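Local coordinates for protein metallo-beta-lactamase (PDB 3VPE) that probably hydrolyses the beta-lactam ring of antibiotics with the help of two zinc ions, as a class B3 metallo-beta-lactamase, at residues 170-175 against 210-215; 72-77 against 115-120; 95-100 against 150-155; 11-16 against 161-166; 36-41 against 67-72. All coordinates share one frame; numbering follows the deposited sequence.

Contact 1 (170-175 against 210-215); sequences VVFADS and IAIAAH. With ZN (zinc ion), chain C.
Val171 and Ile212 anchor a parallel pairing of strands 170-173 and 210-213. Val171 N gives its hydrogen to Ile210 O at 2.8 Å, and Val171 O takes one from Ile212 N in a nearly straight bond (N-H...O 174°). Ile212 O then accepts from Ala173 N. Ala214 N, just past the strand, bonds to Ala173 O at 3.0 Å and carries the ladder one step beyond it. Weaker CA-H...O contacts run between these bonds, for example from Phe172 CA to Ile212 O.

Apolar contacts gather on the face that holds Val170, Phe172, Ile210 and Ile212. CG1 of Val170 points beside its own carbonyl carbon (chi1 -176°) and meets Ile212 CD1 at 3.7 Å. The Phe172 ring reaches across to Ile212 CG2, 4.1 Å from its CE1, while Ile212 O lies over the rim of one ring face. Ile14 covers Ile210 and Ile212 on this side.

The two strands and helix 190-204 form a beta-alpha-beta unit, and strand 210-213 is an edge strand of its five-stranded sheet. Helix 241-260 packs on the other face, against Val171, Ala173 and Ala211.

Polar and metal contacts take over where the strands end. Ser175 OG lies near the plane of the His215 ring, at its edge, 3.9 Å from CD2. One water joins Ser175 OG to His215 N. A second water, 2.6 Å from Ser175 OG, is a ligand of the zinc ion that His215 NE2 binds at 2.0 Å. Asp76 and His77 also bind this zinc.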
# COMPACT_ATOMS: atom_id res chain seq x y z
N VAL A 170 10.03 -0.36 8.75
CA VAL A 170 9.55 -0.27 7.36
C VAL A 170 8.10 0.20 7.37
O VAL A 170 7.31 -0.22 8.22
CB VAL A 170 9.63 -1.66 6.67
CG1 VAL A 170 9.23 -1.57 5.19
CG2 VAL A 170 11.03 -2.25 6.83
N VAL A 171 7.75 1.10 6.44
CA VAL A 171 6.39 1.69 6.36
C VAL A 171 5.91 1.47 4.93
O VAL A 171 6.58 1.91 3.99
CB VAL A 171 6.41 3.20 6.69
CG1 VAL A 171 4.98 3.80 6.54
CG2 VAL A 171 7.02 3.44 8.10
N PHE A 172 4.78 0.77 4.77
CA PHE A 172 4.10 0.75 3.46
C PHE A 172 3.05 1.85 3.54
O PHE A 172 2.00 1.67 4.16
CB PHE A 172 3.50 -0.63 3.19
CG PHE A 172 3.11 -0.86 1.74
CD1 PHE A 172 3.77 -1.81 0.98
CD2 PHE A 172 2.08 -0.15 1.13
CE1 PHE A 172 3.43 -2.07 -0.35
CE2 PHE A 172 1.71 -0.39 -0.20
CZ PHE A 172 2.38 -1.36 -0.95
N ALA A 173 3.36 3.00 2.92
CA ALA A 173 2.57 4.22 3.05
C ALA A 173 1.41 4.23 2.09
O ALA A 173 1.58 4.18 0.87
CB ALA A 173 3.45 5.47 2.84
N ASP A 174 0.22 4.28 2.66
CA ASP A 174 -0.97 4.47 1.84
C ASP A 174 -0.90 5.83 1.17
O ASP A 174 -0.16 6.74 1.60
CB ASP A 174 -2.20 4.38 2.74
CG ASP A 174 -3.50 4.29 1.95
OD1 ASP A 174 -3.43 3.88 0.76
OD2 ASP A 174 -4.55 4.59 2.55
N SER A 175 -1.71 6.00 0.13
CA SER A 175 -1.77 7.29 -0.57
C SER A 175 -2.43 8.37 0.24
O SER A 175 -3.47 8.13 0.84
CB SER A 175 -2.59 7.11 -1.85
OG SER A 175 -1.97 6.13 -2.66
N ILE A 210 12.52 3.00 6.31
CA ILE A 210 12.33 2.63 4.93
C ILE A 210 10.86 2.82 4.60
O ILE A 210 10.02 2.13 5.17
CB ILE A 210 12.71 1.14 4.67
CG1 ILE A 210 14.20 0.89 4.97
CG2 ILE A 210 12.37 0.78 3.22
CD1 ILE A 210 14.61 -0.58 4.91
N ALA A 211 10.54 3.74 3.68
CA ALA A 211 9.16 3.90 3.21
C ALA A 211 9.01 3.33 1.82
O ALA A 211 9.84 3.56 0.91
CB ALA A 211 8.72 5.35 3.25
N ILE A 212 7.92 2.57 1.65
CA ILE A 212 7.47 2.07 0.33
C ILE A 212 6.11 2.70 0.09
O ILE A 212 5.16 2.39 0.80
CB ILE A 212 7.37 0.53 0.27
CG1 ILE A 212 8.75 -0.07 0.63
CG2 ILE A 212 6.86 0.10 -1.09
CD1 ILE A 212 8.74 -1.31 1.50
N ALA A 213 6.04 3.64 -0.85
CA ALA A 213 4.76 4.33 -1.11
C ALA A 213 3.92 3.50 -2.07
O ALA A 213 4.44 2.84 -2.97
CB ALA A 213 5.03 5.72 -1.70
N ALA A 214 2.61 3.53 -1.89
CA ALA A 214 1.71 2.72 -2.71
C ALA A 214 1.93 2.98 -4.22
O ALA A 214 1.93 2.02 -4.97
CB ALA A 214 0.27 2.96 -2.27
N HIS A 215 2.10 4.24 -4.60
CA HIS A 215 2.68 4.58 -5.91
C HIS A 215 4.16 4.74 -5.67
O HIS A 215 4.56 5.71 -5.03
CB HIS A 215 2.03 5.84 -6.45
CG HIS A 215 0.63 5.62 -6.91
ND1 HIS A 215 0.34 5.26 -8.20
CD2 HIS A 215 -0.58 5.69 -6.23
CE1 HIS A 215 -0.99 5.06 -8.32
NE2 HIS A 215 -1.57 5.34 -7.12
ZN ZN C . -3.41 4.70 -6.48
O HOH W 1 0.84 6.46 -2.87
O HOH W 2 -3.36 6.25 -4.89
O HOH W 3 -5.43 5.17 -6.47

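Contact 2 (72-77 against 115-120); sequences HSHEDH and GSLSNF. With ZN (zinc ion), chain B; ZN (zinc ion), chain C.
Leu117 lays its CD1 methyl over one face of the His74 ring, toward the rim. This is a CH-pi contact, with CD1 4.0 Å from the ring centroid and 25° off the normal.

Phe120 turns its ring toward the backbone of 73-75. Its CG sits between its own N and carbonyl carbon (chi1 56°), and this brings CE1 to 3.5 Å from Ser73 O, which lies at the ring edge. Phe120 CD1 meets Glu75 CA at 3.7 Å.

Waters make the polar links. One accepts from Glu75 N and donates to Ser118 O at 2.7 Å. Another donates to Glu75 OE2 and accepts from Ser118 N.

The segment 72-77 carries the HxHxDH motif of the metallo-beta-lactamase superfamily. His72 NE2 and His74 ND1 bind one zinc; Asp76 OD2 and His77 NE2 bind the other. A water bridges the two metals and donates to Asp76 OD1 at 2.8 Å. His150 completes the first site's protein ligands and His215 the second's.

His74 is thus held through its zinc bond and through NE2, which bonds to Asp111, while Leu117 adds an apolar cover. The loop 115-120 is tied to the metal motif by apolar contact and bridging water.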
# COMPACT_ATOMS: atom_id res chain seq x y z
N HIS A 72 -5.63 0.62 0.33
CA HIS A 72 -6.96 1.16 0.10
C HIS A 72 -7.61 0.52 -1.11
O HIS A 72 -6.94 -0.06 -1.99
CB HIS A 72 -6.95 2.71 0.03
CG HIS A 72 -6.31 3.27 -1.21
ND1 HIS A 72 -5.01 3.61 -1.27
CD2 HIS A 72 -6.86 3.60 -2.45
CE1 HIS A 72 -4.73 4.11 -2.49
NE2 HIS A 72 -5.86 4.10 -3.22
N SER A 73 -8.93 0.65 -1.14
CA SER A 73 -9.80 -0.08 -2.07
C SER A 73 -10.05 0.65 -3.41
O SER A 73 -11.23 0.89 -3.79
CB SER A 73 -11.09 -0.44 -1.32
OG SER A 73 -11.63 0.72 -0.73
N HIS A 74 -8.97 1.02 -4.10
CA HIS A 74 -9.06 1.51 -5.49
C HIS A 74 -8.51 0.45 -6.38
O HIS A 74 -7.60 -0.29 -5.96
CB HIS A 74 -8.29 2.80 -5.67
CG HIS A 74 -8.98 3.99 -5.10
ND1 HIS A 74 -8.34 5.13 -4.80
CD2 HIS A 74 -10.32 4.21 -4.79
CE1 HIS A 74 -9.22 6.02 -4.32
NE2 HIS A 74 -10.43 5.46 -4.31
N GLU A 75 -9.02 0.37 -7.62
CA GLU A 75 -8.64 -0.68 -8.54
C GLU A 75 -7.14 -0.82 -8.77
O GLU A 75 -6.68 -1.93 -9.05
CB GLU A 75 -9.37 -0.54 -9.90
CG GLU A 75 -9.03 0.72 -10.69
CD GLU A 75 -7.95 0.50 -11.75
OE1 GLU A 75 -7.43 -0.63 -11.89
OE2 GLU A 75 -7.63 1.47 -12.48
N ASP A 76 -6.40 0.29 -8.71
CA ASP A 76 -4.96 0.25 -9.02
C ASP A 76 -4.16 -0.49 -7.93
O ASP A 76 -3.07 -1.02 -8.24
CB ASP A 76 -4.36 1.63 -9.39
CG ASP A 76 -4.60 2.72 -8.36
OD1 ASP A 76 -5.69 2.73 -7.72
OD2 ASP A 76 -3.72 3.61 -8.26
N HIS A 77 -4.69 -0.53 -6.71
CA HIS A 77 -4.02 -1.26 -5.58
C HIS A 77 -4.67 -2.56 -5.18
O HIS A 77 -3.99 -3.48 -4.71
CB HIS A 77 -3.93 -0.34 -4.34
CG HIS A 77 -3.33 0.99 -4.66
ND1 HIS A 77 -1.98 1.21 -4.70
CD2 HIS A 77 -3.94 2.15 -5.09
CE1 HIS A 77 -1.76 2.48 -5.07
NE2 HIS A 77 -2.96 3.07 -5.32
N GLY A 115 -16.74 6.19 -9.32
CA GLY A 115 -17.08 6.47 -10.73
C GLY A 115 -15.94 6.76 -11.69
O GLY A 115 -15.98 6.33 -12.85
N SER A 116 -14.93 7.52 -11.26
CA SER A 116 -13.80 7.86 -12.14
C SER A 116 -12.74 6.77 -12.19
O SER A 116 -11.96 6.70 -13.17
CB SER A 116 -13.16 9.17 -11.72
OG SER A 116 -12.79 9.11 -10.35
N LEU A 117 -12.69 5.95 -11.14
CA LEU A 117 -11.97 4.68 -11.16
C LEU A 117 -12.99 3.54 -11.30
O LEU A 117 -14.11 3.65 -10.81
CB LEU A 117 -11.11 4.51 -9.90
CG LEU A 117 -9.84 5.39 -9.86
CD1 LEU A 117 -8.98 5.06 -8.65
CD2 LEU A 117 -8.98 5.22 -11.11
N SER A 118 -12.59 2.46 -11.97
CA SER A 118 -13.49 1.34 -12.25
C SER A 118 -13.77 0.44 -11.06
O SER A 118 -12.95 0.31 -10.14
CB SER A 118 -12.89 0.46 -13.35
OG SER A 118 -12.98 1.10 -14.61
N ASN A 119 -14.93 -0.22 -11.10
CA ASN A 119 -15.19 -1.36 -10.24
C ASN A 119 -14.13 -2.42 -10.51
O ASN A 119 -13.48 -2.41 -11.55
CB ASN A 119 -16.55 -2.00 -10.54
CG ASN A 119 -17.73 -1.13 -10.15
OD1 ASN A 119 -17.62 -0.18 -9.36
ND2 ASN A 119 -18.90 -1.47 -10.69
N PHE A 120 -13.95 -3.33 -9.56
CA PHE A 120 -12.95 -4.38 -9.74
C PHE A 120 -13.49 -5.68 -9.18
O PHE A 120 -14.56 -5.69 -8.58
CB PHE A 120 -11.58 -3.94 -9.16
CG PHE A 120 -11.63 -3.53 -7.69
CD1 PHE A 120 -11.76 -2.18 -7.33
CD2 PHE A 120 -11.48 -4.48 -6.69
CE1 PHE A 120 -11.80 -1.81 -5.98
CE2 PHE A 120 -11.53 -4.12 -5.34
CZ PHE A 120 -11.69 -2.77 -4.98
ZN ZN B . -6.30 5.42 -4.72
ZN ZN C . -3.41 4.70 -6.48
O HOH W 4 -11.65 1.47 -8.07
O HOH W 5 -10.05 2.70 -13.72
O HOH W 3 -5.43 5.17 -6.47
O HOH W 2 -3.36 6.25 -4.89

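Contact 3 (95-100 against 150-155); sequences GAANVD and HTEGGI. With ZN (zinc ion), chain B.
Asn98 CG lies anti to its carbonyl carbon (chi1 -71°), and a chi1 of 68° tucks Thr151 OG1 back over its backbone. The two side chains cross at about a right angle, and the amide meets the hydroxyl. Asn98 ND2 donates to Thr151 OG1 at 3.0 Å. The bond is nearly straight (174°) and lies in the amide plane.

The other end of the same amide takes a hydrogen from Gly153 N, 3.0 Å from Asn98 OD1. This bond is bent, and the donor stands above the carbonyl plane. Thr151 to Gly154 form a type I beta turn, which Asn98 holds at two points.

Glycines allow close backbone approach. Gly95 CA lies 3.3 Å from Gly153 O in a CA-H...O contact. Ile155 CG1 packs on Gly95 N at 3.5 Å. Ala97 CB rests on Glu152 CG, and a water donates to Ala97 O and Glu152 OE1.

The turn follows His150, whose NE2 binds zinc together with His72 and His74. With both ends engaged, the Asn98 amide is probably restrained in its rotation and probably helps to position the loop that carries this zinc ligand.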
# COMPACT_ATOMS: atom_id res chain seq x y z
N GLY A 95 -8.92 -1.72 6.47
CA GLY A 95 -9.67 -0.79 7.32
C GLY A 95 -11.16 -1.08 7.17
O GLY A 95 -11.64 -1.37 6.09
N ALA A 96 -11.88 -0.96 8.28
CA ALA A 96 -13.30 -1.34 8.31
C ALA A 96 -14.11 -0.66 7.21
O ALA A 96 -14.95 -1.31 6.56
CB ALA A 96 -13.88 -1.01 9.68
N ALA A 97 -13.86 0.64 6.96
CA ALA A 97 -14.68 1.39 5.97
C ALA A 97 -14.41 0.99 4.52
O ALA A 97 -15.16 1.37 3.61
CB ALA A 97 -14.53 2.91 6.12
N ASN A 98 -13.32 0.24 4.28
CA ASN A 98 -13.06 -0.29 2.94
C ASN A 98 -13.40 -1.77 2.71
O ASN A 98 -13.28 -2.26 1.58
CB ASN A 98 -11.60 -0.07 2.52
CG ASN A 98 -11.28 1.38 2.25
OD1 ASN A 98 -12.16 2.27 2.25
ND2 ASN A 98 -9.98 1.65 2.00
N VAL A 99 -13.77 -2.49 3.77
CA VAL A 99 -14.11 -3.91 3.67
C VAL A 99 -15.18 -4.22 2.63
O VAL A 99 -14.98 -5.10 1.78
CB VAL A 99 -14.49 -4.48 5.05
CG1 VAL A 99 -15.15 -5.85 4.92
CG2 VAL A 99 -13.28 -4.59 5.96
N ASP A 100 -16.28 -3.47 2.63
CA ASP A 100 -17.35 -3.77 1.66
C ASP A 100 -16.90 -3.59 0.22
O ASP A 100 -17.27 -4.36 -0.66
CB ASP A 100 -18.58 -2.93 1.98
CG ASP A 100 -19.29 -3.41 3.23
OD1 ASP A 100 -18.91 -4.45 3.82
OD2 ASP A 100 -20.24 -2.71 3.65
N HIS A 150 -7.85 9.83 1.31
CA HIS A 150 -7.92 9.39 -0.10
C HIS A 150 -9.02 8.36 -0.28
O HIS A 150 -9.66 8.31 -1.36
CB HIS A 150 -6.51 8.89 -0.47
CG HIS A 150 -6.35 8.36 -1.86
ND1 HIS A 150 -5.92 9.13 -2.90
CD2 HIS A 150 -6.49 7.08 -2.34
CE1 HIS A 150 -5.82 8.36 -4.00
NE2 HIS A 150 -6.18 7.12 -3.67
N THR A 151 -9.23 7.51 0.73
CA THR A 151 -10.41 6.66 0.93
C THR A 151 -10.73 6.66 2.43
O THR A 151 -9.86 7.00 3.24
CB THR A 151 -10.23 5.19 0.52
OG1 THR A 151 -9.31 4.56 1.42
CG2 THR A 151 -9.76 5.09 -0.92
N GLU A 152 -11.94 6.23 2.79
CA GLU A 152 -12.33 6.24 4.22
C GLU A 152 -11.60 5.20 5.06
O GLU A 152 -11.29 5.44 6.23
CB GLU A 152 -13.85 6.06 4.33
CG GLU A 152 -14.38 6.37 5.73
CD GLU A 152 -15.89 6.26 5.83
OE1 GLU A 152 -16.55 6.01 4.78
OE2 GLU A 152 -16.41 6.42 6.95
N GLY A 153 -11.30 4.05 4.47
CA GLY A 153 -10.70 2.95 5.22
C GLY A 153 -9.22 2.72 4.93
O GLY A 153 -8.71 1.62 5.21
N GLY A 154 -8.53 3.74 4.45
CA GLY A 154 -7.09 3.60 4.17
C GLY A 154 -6.27 3.18 5.38
O GLY A 154 -6.45 3.71 6.47
N ILE A 155 -5.32 2.27 5.16
CA ILE A 155 -4.41 1.87 6.21
C ILE A 155 -2.99 1.91 5.69
O ILE A 155 -2.70 1.45 4.58
CB ILE A 155 -4.70 0.40 6.67
CG1 ILE A 155 -6.12 0.26 7.27
CG2 ILE A 155 -3.60 -0.12 7.64
CD1 ILE A 155 -6.33 0.84 8.66
ZN ZN B . -6.30 5.42 -4.72
O HOH W 6 -7.37 -0.76 4.22
O HOH W 7 -17.03 3.32 3.43
O HOH W 3 -5.43 5.17 -6.47

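Contact 4 (11-16 against 161-166); sequences PFTIYG and SCEQGK
Tyr15 and Glu163 make the tight part of this contact. Glu163 CG stands over the centre of the Tyr15 ring in a CH-pi contact, 3.8 Å from the centroid. The ring and the carboxylate planes are 6° apart and stacked. With Tyr15 CG anti to the backbone N (chi1 -164°), the ring reaches over to the 163-166 turn. There Tyr15 OH donates to Lys166 O at 2.7 Å. Lys166 O also accepts from Glu163 N, and the two donors come from opposite faces of its plane.

Gly16 N gives a straight bond (176°) to Glu163 OE2 at 2.8 Å, on the anti lone pair. Asn233 is a second partner of that oxygen. Gly16 CA comes to 3.6 Å from Cys162 O.

The outer side is looser. Thr13 CG2 only nears Glu163 OE2, at 4.4 Å. Lys166 touches Tyr15 OH with CB while the rest of its chain leads away. Cys162 points away, in a disulfide with Cys167. The type I' turn from Glu163 to Lys166 is largely exposed.

The contact joins strand 12-15, at its classic beta bulge opposite Thr18, to the hairpin of strands 155-163 and 166-173. Ile14 and Tyr15 also pack on Ile210 of strand 210-213.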
# COMPACT_ATOMS: atom_id res chain seq x y z
N PRO A 11 11.18 -8.50 -9.72
CA PRO A 11 11.12 -8.31 -8.27
C PRO A 11 12.52 -8.25 -7.65
O PRO A 11 13.52 -8.61 -8.32
CB PRO A 11 10.33 -9.52 -7.79
CG PRO A 11 10.70 -10.61 -8.79
CD PRO A 11 10.78 -9.87 -10.10
N PHE A 12 12.60 -7.73 -6.44
CA PHE A 12 13.88 -7.49 -5.78
C PHE A 12 13.67 -7.34 -4.29
O PHE A 12 12.62 -6.88 -3.84
CB PHE A 12 14.57 -6.23 -6.32
CG PHE A 12 13.71 -4.99 -6.35
CD1 PHE A 12 13.79 -4.03 -5.34
CD2 PHE A 12 12.82 -4.79 -7.38
CE1 PHE A 12 13.01 -2.88 -5.39
CE2 PHE A 12 12.02 -3.66 -7.42
CZ PHE A 12 12.11 -2.70 -6.43
N THR A 13 14.68 -7.72 -3.51
CA THR A 13 14.66 -7.45 -2.08
C THR A 13 14.89 -5.99 -1.79
O THR A 13 15.78 -5.35 -2.38
CB THR A 13 15.74 -8.31 -1.38
OG1 THR A 13 15.39 -9.68 -1.55
CG2 THR A 13 15.86 -7.98 0.14
N ILE A 14 14.08 -5.44 -0.90
CA ILE A 14 14.26 -4.08 -0.42
C ILE A 14 15.13 -4.08 0.84
O ILE A 14 16.11 -3.35 0.93
CB ILE A 14 12.90 -3.40 -0.18
CG1 ILE A 14 12.25 -3.08 -1.54
CG2 ILE A 14 13.06 -2.10 0.59
CD1 ILE A 14 10.78 -2.75 -1.47
N TYR A 15 14.77 -4.89 1.83
CA TYR A 15 15.56 -4.95 3.04
C TYR A 15 15.21 -6.23 3.81
O TYR A 15 14.06 -6.44 4.19
CB TYR A 15 15.31 -3.73 3.92
CG TYR A 15 16.37 -3.56 4.99
CD1 TYR A 15 17.57 -2.90 4.68
CD2 TYR A 15 16.17 -4.01 6.28
CE1 TYR A 15 18.57 -2.73 5.62
CE2 TYR A 15 17.16 -3.83 7.25
CZ TYR A 15 18.36 -3.21 6.90
OH TYR A 15 19.32 -3.01 7.86
N GLY A 16 16.22 -7.08 4.00
CA GLY A 16 16.01 -8.32 4.76
C GLY A 16 14.93 -9.17 4.13
O GLY A 16 15.07 -9.61 2.99
N SER A 161 12.22 -5.10 9.65
CA SER A 161 13.01 -6.12 8.95
C SER A 161 14.46 -5.91 9.33
O SER A 161 14.89 -4.78 9.54
CB SER A 161 12.88 -6.03 7.43
OG SER A 161 11.57 -6.48 7.05
N CYS A 162 15.22 -6.99 9.35
CA CYS A 162 16.62 -6.91 9.76
C CYS A 162 17.55 -7.48 8.71
O CYS A 162 17.27 -8.53 8.13
CB CYS A 162 16.81 -7.71 11.05
SG CYS A 162 15.67 -7.23 12.36
N GLU A 163 18.67 -6.79 8.47
CA GLU A 163 19.74 -7.31 7.63
C GLU A 163 21.02 -7.30 8.42
O GLU A 163 21.44 -6.26 8.91
CB GLU A 163 19.98 -6.43 6.41
CG GLU A 163 19.03 -6.66 5.29
CD GLU A 163 19.53 -6.18 3.93
OE1 GLU A 163 20.67 -5.62 3.76
OE2 GLU A 163 18.77 -6.41 3.00
N GLN A 164 21.66 -8.47 8.51
CA GLN A 164 22.94 -8.61 9.22
C GLN A 164 22.89 -7.99 10.59
O GLN A 164 23.83 -7.33 11.04
CB GLN A 164 24.10 -8.00 8.42
CG GLN A 164 24.09 -8.32 6.92
CD GLN A 164 24.50 -9.74 6.61
OE1 GLN A 164 24.73 -10.54 7.51
NE2 GLN A 164 24.59 -10.07 5.32
N GLY A 165 21.79 -8.22 11.29
CA GLY A 165 21.64 -7.72 12.66
C GLY A 165 21.25 -6.27 12.78
O GLY A 165 21.13 -5.77 13.89
N LYS A 166 21.03 -5.59 11.66
CA LYS A 166 20.60 -4.20 11.68
C LYS A 166 19.12 -4.12 11.34
O LYS A 166 18.73 -4.34 10.19
CB LYS A 166 21.42 -3.40 10.67
CG LYS A 166 22.92 -3.62 10.86
CD LYS A 166 23.78 -2.44 10.44
CE LYS A 166 25.04 -2.37 11.29
NZ LYS A 166 26.11 -1.58 10.60

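Contact 5 (36-41 against 67-72); sequences GHILVD and YILSTH. With ZN (zinc ion), chain B.
The Tyr67 ring has Ile38 CG1 at its edge, near its plane. A second flat group, the Asp41 carboxylate, takes two bonds from Thr71. Thr71 OG1 donates to Asp41 OD2 at 2.7 Å on the syn lone pair. Thr71 N donates to Asp41 OD1 at 2.9 Å, also on the syn side but 22° out of the plane. Both oxygens are gripped, so the group is held against rotation. With chi1 at 51°, the Thr71 hydroxyl turns inward over its main chain to get there. A water donates to Asp41 OD1 and His72 O and accepts from Ser70 OG.

Before this pair the strands run parallel. Leu39 N bonds to Tyr67 O, Leu69 N to Leu39 O at 2.7 Å, and Asp41 N to Leu69 O at 2.8 Å. Ile38 CG2 meets Leu69 CG at 3.5 Å on one face, beside Val40. Leu39 and Ile68 meet on the other face.

The chain leaves strand 65-69 and turns at Thr71 into His72, a zinc ligand. The two Asp41-Thr71 bonds probably steady the residue just before that ligand.

Strands 37-40 and 65-69, with helix 47-57 between them, form a beta-alpha-beta unit in the seven-stranded sheet. Helix 81-88 packs on Leu39 and Ile68 through Met84. Strand 91-95 is the next strand beyond 65-69, and Phe172 of strand 166-173 rests on Val40, Asp41 and Thr71.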
# COMPACT_ATOMS: atom_id res chain seq x y z
N GLY A 36 5.42 -18.61 6.99
CA GLY A 36 4.39 -18.02 6.13
C GLY A 36 4.69 -16.56 5.81
O GLY A 36 5.48 -15.94 6.50
N HIS A 37 4.03 -16.05 4.78
CA HIS A 37 4.32 -14.70 4.23
C HIS A 37 3.10 -13.82 4.28
O HIS A 37 1.97 -14.30 4.32
CB HIS A 37 4.78 -14.77 2.77
CG HIS A 37 5.75 -15.89 2.50
ND1 HIS A 37 6.86 -16.12 3.28
CD2 HIS A 37 5.74 -16.86 1.51
CE1 HIS A 37 7.52 -17.18 2.77
NE2 HIS A 37 6.83 -17.65 1.71
N ILE A 38 3.35 -12.51 4.27
CA ILE A 38 2.30 -11.51 4.16
C ILE A 38 2.52 -10.74 2.88
O ILE A 38 3.66 -10.33 2.57
CB ILE A 38 2.33 -10.58 5.40
CG1 ILE A 38 2.04 -11.39 6.68
CG2 ILE A 38 1.36 -9.40 5.19
CD1 ILE A 38 2.12 -10.61 7.98
N LEU A 39 1.46 -10.57 2.10
CA LEU A 39 1.53 -9.78 0.85
C LEU A 39 0.83 -8.46 1.15
O LEU A 39 -0.27 -8.47 1.72
CB LEU A 39 0.81 -10.50 -0.31
CG LEU A 39 0.67 -9.71 -1.61
CD1 LEU A 39 2.02 -9.36 -2.26
CD2 LEU A 39 -0.20 -10.47 -2.61
N VAL A 40 1.43 -7.34 0.80
CA VAL A 40 0.75 -6.07 0.90
C VAL A 40 0.39 -5.62 -0.50
O VAL A 40 1.27 -5.39 -1.36
CB VAL A 40 1.65 -5.00 1.56
CG1 VAL A 40 0.88 -3.70 1.82
CG2 VAL A 40 2.27 -5.55 2.86
N ASP A 41 -0.93 -5.46 -0.71
CA ASP A 41 -1.59 -5.05 -1.98
C ASP A 41 -1.53 -6.08 -3.12
O ASP A 41 -0.71 -6.99 -3.10
CB ASP A 41 -1.17 -3.63 -2.45
CG ASP A 41 -1.84 -2.53 -1.62
OD1 ASP A 41 -2.90 -2.81 -0.99
OD2 ASP A 41 -1.35 -1.39 -1.60
N TYR A 67 -1.70 -13.90 4.64
CA TYR A 67 -2.49 -12.67 4.71
C TYR A 67 -2.17 -11.79 3.53
O TYR A 67 -1.03 -11.75 3.05
CB TYR A 67 -2.15 -11.87 5.97
CG TYR A 67 -2.69 -12.46 7.22
CD1 TYR A 67 -4.08 -12.50 7.45
CD2 TYR A 67 -1.84 -12.99 8.19
CE1 TYR A 67 -4.58 -13.05 8.61
CE2 TYR A 67 -2.35 -13.54 9.36
CZ TYR A 67 -3.72 -13.56 9.57
OH TYR A 67 -4.22 -14.13 10.75
N ILE A 68 -3.19 -11.09 3.05
CA ILE A 68 -3.01 -10.01 2.09
C ILE A 68 -3.50 -8.73 2.76
O ILE A 68 -4.68 -8.64 3.16
CB ILE A 68 -3.79 -10.26 0.79
CG1 ILE A 68 -3.26 -11.51 0.08
CG2 ILE A 68 -3.70 -9.02 -0.11
CD1 ILE A 68 -4.24 -12.03 -0.95
N LEU A 69 -2.61 -7.74 2.90
CA LEU A 69 -3.00 -6.48 3.55
C LEU A 69 -3.37 -5.48 2.48
O LEU A 69 -2.66 -5.38 1.49
CB LEU A 69 -1.85 -5.94 4.42
CG LEU A 69 -1.23 -6.98 5.37
CD1 LEU A 69 -0.16 -6.25 6.18
CD2 LEU A 69 -2.25 -7.61 6.29
N SER A 70 -4.48 -4.76 2.64
CA SER A 70 -4.86 -3.74 1.67
C SER A 70 -4.57 -2.34 2.22
O SER A 70 -5.00 -2.04 3.33
CB SER A 70 -6.37 -3.86 1.41
OG SER A 70 -6.84 -2.78 0.58
N THR A 71 -3.88 -1.50 1.46
CA THR A 71 -3.79 -0.07 1.79
C THR A 71 -5.15 0.59 1.57
O THR A 71 -5.77 1.08 2.52
CB THR A 71 -2.73 0.67 0.95
OG1 THR A 71 -2.94 0.40 -0.44
CG2 THR A 71 -1.29 0.25 1.41
N HIS A 72 -5.63 0.62 0.33
CA HIS A 72 -6.96 1.16 0.10
C HIS A 72 -7.61 0.52 -1.11
O HIS A 72 -6.94 -0.06 -1.99
CB HIS A 72 -6.95 2.71 0.03
CG HIS A 72 -6.31 3.27 -1.21
ND1 HIS A 72 -5.01 3.61 -1.27
CD2 HIS A 72 -6.86 3.60 -2.45
CE1 HIS A 72 -4.73 4.11 -2.49
NE2 HIS A 72 -5.86 4.10 -3.22
ZN ZN B . -6.30 5.42 -4.72
O HOH W 8 -5.49 -2.45 -1.68
O HOH W 3 -5.43 5.17 -6.47

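Overall arrangement
The fold is an alpha-beta/beta-alpha sandwich, with the zinc site at one edge of its two sheets. Contact 5 lies in the seven-stranded sheet and contact 1 in the five-stranded one, with centres 13 Å apart. They meet where Asp174 OD1 probably bonds to His72 ND1. Along the chain, contact 4 opens first and encloses contacts 5, 2 and 3; contact 5 closes before the other two, which alternate their segments, and contact 1 comes last. Contacts 2, 3 and 5 share one zinc ion; contacts 1 and 2 share the other. Contact 4 spans the longest separation and lies about 31 Å from contact 2, centre to centre. It joins the sheets far from the metals.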